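Local coordinates for protein gamma-glutamyltransferase 1 Threonine peptidase. MEROPS family T03 (Pseudomonas nitroreducens, PDB 7D9E) that probably transfers gamma-glutamyl groups to acceptor amines or water, as a gamma-glutamyltranspeptidase of the Ntn-hydrolase clan, at residues K181-F184 and G185-G189; G235-S239 and D240-D244. All blocks are in the same frame, centred on the assembly; numbering follows the deposited sequence.

Two short helices, each entered from a loop, illustrate how a helix start is organised by residues three or four apart. Contact 1 (181-189) comes first along the chain, following helix 165-178 and forming helix 184-188; contact 2 (235-244) follows helix 221-233 and opens helix 239-244. Helices 200-212, 214-219 and 221-233 intervene. The centres lie about 23 Å apart and the nearest atoms about 11 Å, so the two do not touch, and neither segment pair belongs to a sheet. Contact 1 meets the other protein chain of the assembly, whereas contact 2 packs within its own chain, so contact 1 contributes to the interface between the chains, while contact 2 joins helices within one chain.

Contact 1. Residues K181-F184 and G185-G189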
loop_
_atom_site.group_PDB
_atom_site.type_symbol
_atom_site.label_atom_id
_atom_site.label_comp_id
_atom_site.label_asym_id
_atom_site.label_seq_id
_atom_site.Cartn_x
_atom_site.Cartn_y
_atom_site.Cartn_z
ATOM N N LYS A 181 -19.108 -8.197 16.264
ATOM C CA LYS A 181 -19.649 -6.844 16.167
ATOM C C LYS A 181 -20.084 -6.460 14.754
ATOM O O LYS A 181 -20.580 -5.339 14.559
ATOM C CB LYS A 181 -18.614 -5.831 16.670
ATOM C CG LYS A 181 -18.450 -5.818 18.183
ATOM N N THR A 182 -19.930 -7.345 13.769
ATOM C CA THR A 182 -20.276 -7.036 12.384
ATOM C C THR A 182 -20.899 -8.273 11.741
ATOM O O THR A 182 -21.026 -9.328 12.372
ATOM C CB THR A 182 -19.050 -6.648 11.540
ATOM O OG1 THR A 182 -18.256 -7.825 11.310
ATOM C CG2 THR A 182 -18.208 -5.622 12.250
ATOM N N ASN A 183 -21.260 -8.153 10.463
ATOM C CA ASN A 183 -21.848 -9.243 9.690
ATOM C C ASN A 183 -20.823 -10.046 8.912
ATOM O O ASN A 183 -21.201 -10.819 8.020
ATOM C CB ASN A 183 -22.942 -8.696 8.772
ATOM C CG ASN A 183 -22.404 -7.745 7.724
ATOM O OD1 ASN A 183 -21.241 -7.342 7.769
ATOM N ND2 ASN A 183 -23.259 -7.356 6.798
ATOM N N PHE A 184 -19.543 -9.898 9.250
ATOM C CA PHE A 184 -18.474 -10.550 8.505
ATOM C C PHE A 184 -18.706 -12.045 8.366
ATOM O O PHE A 184 -18.547 -12.610 7.277
ATOM C CB PHE A 184 -17.152 -10.307 9.232
ATOM C CG PHE A 184 -15.963 -10.920 8.552
ATOM C CD1 PHE A 184 -15.505 -10.421 7.350
ATOM C CD2 PHE A 184 -15.278 -11.978 9.135
ATOM C CE1 PHE A 184 -14.389 -10.964 6.726
ATOM C CE2 PHE A 184 -14.165 -12.524 8.513
ATOM C CZ PHE A 184 -13.718 -12.019 7.311
ATOM N N GLY A 185 -19.063 -12.704 9.469
ATOM C CA GLY A 185 -19.227 -14.149 9.466
ATOM C C GLY A 185 -20.358 -14.636 8.592
ATOM O O GLY A 185 -20.342 -15.795 8.162
ATOM N N ASP A 186 -21.330 -13.770 8.301
ATOM C CA ASP A 186 -22.444 -14.149 7.448
ATOM C C ASP A 186 -22.053 -14.235 5.979
ATOM O O ASP A 186 -22.781 -14.859 5.199
ATOM C CB ASP A 186 -23.559 -13.115 7.579
ATOM C CG ASP A 186 -24.260 -13.175 8.917
ATOM O OD1 ASP A 186 -24.301 -14.261 9.538
ATOM O OD2 ASP A 186 -24.768 -12.119 9.343
ATOM N N TYR A 187 -20.943 -13.607 5.575
ATOM C CA TYR A 187 -20.489 -13.630 4.194
ATOM C C TYR A 187 -19.192 -14.379 3.990
ATOM O O TYR A 187 -18.996 -14.943 2.922
ATOM C CB TYR A 187 -20.316 -12.201 3.662
ATOM C CG TYR A 187 -21.657 -11.574 3.372
ATOM C CD1 TYR A 187 -22.366 -10.918 4.363
ATOM C CD2 TYR A 187 -22.225 -11.672 2.111
ATOM C CE1 TYR A 187 -23.611 -10.372 4.102
ATOM C CE2 TYR A 187 -23.455 -11.118 1.841
ATOM C CZ TYR A 187 -24.136 -10.468 2.839
ATOM O OH TYR A 187 -25.367 -9.924 2.558
ATOM N N PHE A 188 -18.296 -14.379 4.972
ATOM C CA PHE A 188 -16.977 -14.998 4.831
ATOM C C PHE A 188 -16.813 -16.197 5.746
ATOM O O PHE A 188 -15.726 -16.784 5.808
ATOM C CB PHE A 188 -15.901 -13.931 5.022
ATOM C CG PHE A 188 -15.888 -12.946 3.909
ATOM C CD1 PHE A 188 -16.719 -11.839 3.929
ATOM C CD2 PHE A 188 -15.098 -13.152 2.785
ATOM C CE1 PHE A 188 -16.740 -10.943 2.872
ATOM C CE2 PHE A 188 -15.129 -12.271 1.734
ATOM C CZ PHE A 188 -15.950 -11.163 1.760
ATOM N N GLY A 189 -17.887 -16.602 6.422
ATOM C CA GLY A 189 -17.814 -17.745 7.311
ATOM C C GLY A 189 -17.447 -19.032 6.608
ATOM O O GLY A 189 -16.793 -19.893 7.195
HETATM O O HOH W 1 -19.894 -11.847 12.039
#
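Phe184 O is gripped by two backbone donors, Tyr187 N at 3.1 Å and Phe188 N at 2.9 Å, at the start of the short helix 184-188. The first bond spans three residues and arrives from above the carbonyl plane; the second, of the alpha-helical i to i+4 kind, runs almost in line with the carbonyl, with a C=O...N angle of 170°. One residue earlier, Asn183 O takes the amide of Asp186 N at 3.0 Å, another three-residue step, so this weakly bonded turn mixes 3-10 and alpha spacing.

The aromatic side chains follow the same spacing. With CG opposite its own backbone N (chi1 -179°), Phe184 places its ring alongside the following turn, under Phe188, whose CB lies over one ring face, 3.7 Å from Phe184 CZ, in a CH-pi contact. The two rings are nearly parallel, at 11°, but slid apart until they barely overlap. Helix 165-178 packs against the Phe184 ring through Arg171 and Ile175, while Phe178 of the same chain and Phe24 of the other protein chain each meet it edge-to-face. Replacing Phe184 by an alanine would probably open a gap beneath Phe188 CB and leave both edge-to-face partners without their mate.

On the other side of the turn, Asn183 ND2 lies 4.1 Å from Tyr187 CE1, the amide plane steeply inclined to the ring. The polar ends have outside partners: Asn183 OD1 accepts from Val29 N of the other chain, and Tyr187 OH bonds Glu201. The entry to the turn is closed by a water that donates to Thr182 O and accepts from Gly185 N, at 2.8 Å from each atom.

Contact 2. Residues G235-S239 and D240-D244; sequences GLITS and DDLVD
Thr238 meets Asp241 at one carboxylate oxygen, where the loop turns into helix 239-244. Thr238 holds the N-cap position, and its backbone N donates to Asp241 OD2 at 2.9 Å, the N-cap amide to N3 side-chain half of a capping box. This donor uses the anti lone pair of the oxygen, whereas the hydroxyl Thr238 OG1, also donating at 2.9 Å, meets OD2 from above the carboxylate plane. A water adds a third donor at 2.7 Å from Asp241 OD2 and ties the oxygen to Leu236 O.

Two torsions bring the groups together. Thr238 holds OG1 between its backbone N and carbonyl carbon (chi1 65°), which brings hydroxyl and amide to the same acceptor; Asp241 turns CG away from its own carbonyl carbon (chi1 -73°), which points the carboxylate back to the N-cap residue. Three donors on one oxygen would be expected to favour a charged carboxylate. The other oxygen, Asp241 OD1, accepts from Lys99 N.

Behind the cap, regular helical bonding begins: Leu242 N bonds Thr238 O at 3.2 Å, and Val243 N bonds Ser239 O at 2.9 Å. Ile237 CG2 lies 4.2 Å from Leu242 CG, the two side chains crossing at about a right angle. Both turn to helix 221-233, Ile237 on Leu226 and Met230, Leu242 on Ala223 and Ile227; Leu242 also touches Tyr218 of helix 214-219, so the new helix is seated against the two that precede it.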
loop_
_atom_site.group_PDB
_atom_site.type_symbol
_atom_site.label_atom_id
_atom_site.label_comp_id
_atom_site.label_asym_id
_atom_site.label_seq_id
_atom_site.Cartn_x
_atom_site.Cartn_y
_atom_site.Cartn_z
ATOM N N GLY A 235 -23.501 4.110 10.357
ATOM C CA GLY A 235 -22.377 4.703 9.671
ATOM C C GLY A 235 -22.660 6.134 9.249
ATOM O O GLY A 235 -23.740 6.687 9.465
ATOM N N LEU A 236 -21.655 6.729 8.606
ATOM C CA LEU A 236 -21.696 8.148 8.275
ATOM C C LEU A 236 -21.826 8.401 6.784
ATOM O O LEU A 236 -22.231 9.498 6.395
ATOM C CB LEU A 236 -20.388 8.804 8.724
ATOM C CG LEU A 236 -20.187 9.053 10.205
ATOM C CD1 LEU A 236 -20.041 7.751 10.942
ATOM C CD2 LEU A 236 -18.922 9.886 10.403
ATOM N N ILE A 237 -21.487 7.428 5.943
ATOM C CA ILE A 237 -21.441 7.658 4.508
ATOM C C ILE A 237 -22.852 7.825 3.973
ATOM O O ILE A 237 -23.762 7.044 4.299
ATOM C CB ILE A 237 -20.705 6.518 3.808
ATOM C CG1 ILE A 237 -19.241 6.541 4.258
ATOM C CG2 ILE A 237 -20.751 6.669 2.283
ATOM C CD1 ILE A 237 -18.462 5.349 3.787
ATOM N N THR A 238 -23.042 8.877 3.175
ATOM C CA THR A 238 -24.323 9.238 2.585
ATOM C C THR A 238 -24.211 9.269 1.063
ATOM O O THR A 238 -23.130 9.199 0.492
ATOM C CB THR A 238 -24.786 10.634 3.063
ATOM O OG1 THR A 238 -23.876 11.631 2.583
ATOM C CG2 THR A 238 -24.885 10.702 4.578
ATOM N N SER A 239 -25.361 9.394 0.395
ATOM C CA SER A 239 -25.343 9.564 -1.056
ATOM C C SER A 239 -24.485 10.759 -1.468
ATOM O O SER A 239 -23.750 10.691 -2.464
ATOM C CB SER A 239 -26.778 9.723 -1.578
ATOM O OG SER A 239 -26.746 10.095 -2.951
ATOM N N ASP A 240 -24.543 11.859 -0.703
ATOM C CA ASP A 240 -23.732 13.032 -1.023
ATOM C C ASP A 240 -22.241 12.695 -1.044
ATOM O O ASP A 240 -21.495 13.176 -1.907
ATOM C CB ASP A 240 -23.968 14.149 0.001
ATOM C CG ASP A 240 -25.232 14.940 -0.256
ATOM O OD1 ASP A 240 -26.121 14.455 -0.991
ATOM O OD2 ASP A 240 -25.337 16.061 0.287
ATOM N N ASP A 241 -21.781 11.887 -0.076
ATOM C CA ASP A 241 -20.381 11.488 -0.025
ATOM C C ASP A 241 -20.000 10.730 -1.284
ATOM O O ASP A 241 -18.947 10.983 -1.878
ATOM C CB ASP A 241 -20.178 10.571 1.181
ATOM C CG ASP A 241 -20.218 11.317 2.489
ATOM O OD1 ASP A 241 -19.339 12.160 2.726
ATOM O OD2 ASP A 241 -21.142 11.075 3.280
ATOM N N LEU A 242 -20.869 9.811 -1.713
ATOM C CA LEU A 242 -20.567 8.992 -2.879
ATOM C C LEU A 242 -20.571 9.820 -4.157
ATOM O O LEU A 242 -19.659 9.694 -4.981
ATOM C CB LEU A 242 -21.558 7.834 -2.966
ATOM C CG LEU A 242 -21.442 6.819 -1.831
ATOM C CD1 LEU A 242 -22.640 5.887 -1.870
ATOM C CD2 LEU A 242 -20.147 6.030 -1.920
ATOM N N VAL A 243 -21.580 10.676 -4.345
ATOM C CA VAL A 243 -21.635 11.439 -5.591
ATOM C C VAL A 243 -20.500 12.455 -5.657
ATOM O O VAL A 243 -20.071 12.833 -6.751
ATOM C CB VAL A 243 -23.008 12.108 -5.824
ATOM C CG1 VAL A 243 -24.114 11.062 -5.857
ATOM C CG2 VAL A 243 -23.255 13.175 -4.793
ATOM N N ASP A 244 -19.976 12.890 -4.516
ATOM C CA ASP A 244 -18.901 13.875 -4.509
ATOM C C ASP A 244 -17.507 13.258 -4.622
ATOM O O ASP A 244 -16.540 14.007 -4.825
ATOM C CB ASP A 244 -18.982 14.768 -3.261
ATOM C CG ASP A 244 -20.147 15.754 -3.316
ATOM O OD1 ASP A 244 -20.850 15.796 -4.349
ATOM O OD2 ASP A 244 -20.372 16.486 -2.328
HETATM O O HOH W 2 -21.284 12.024 5.853
#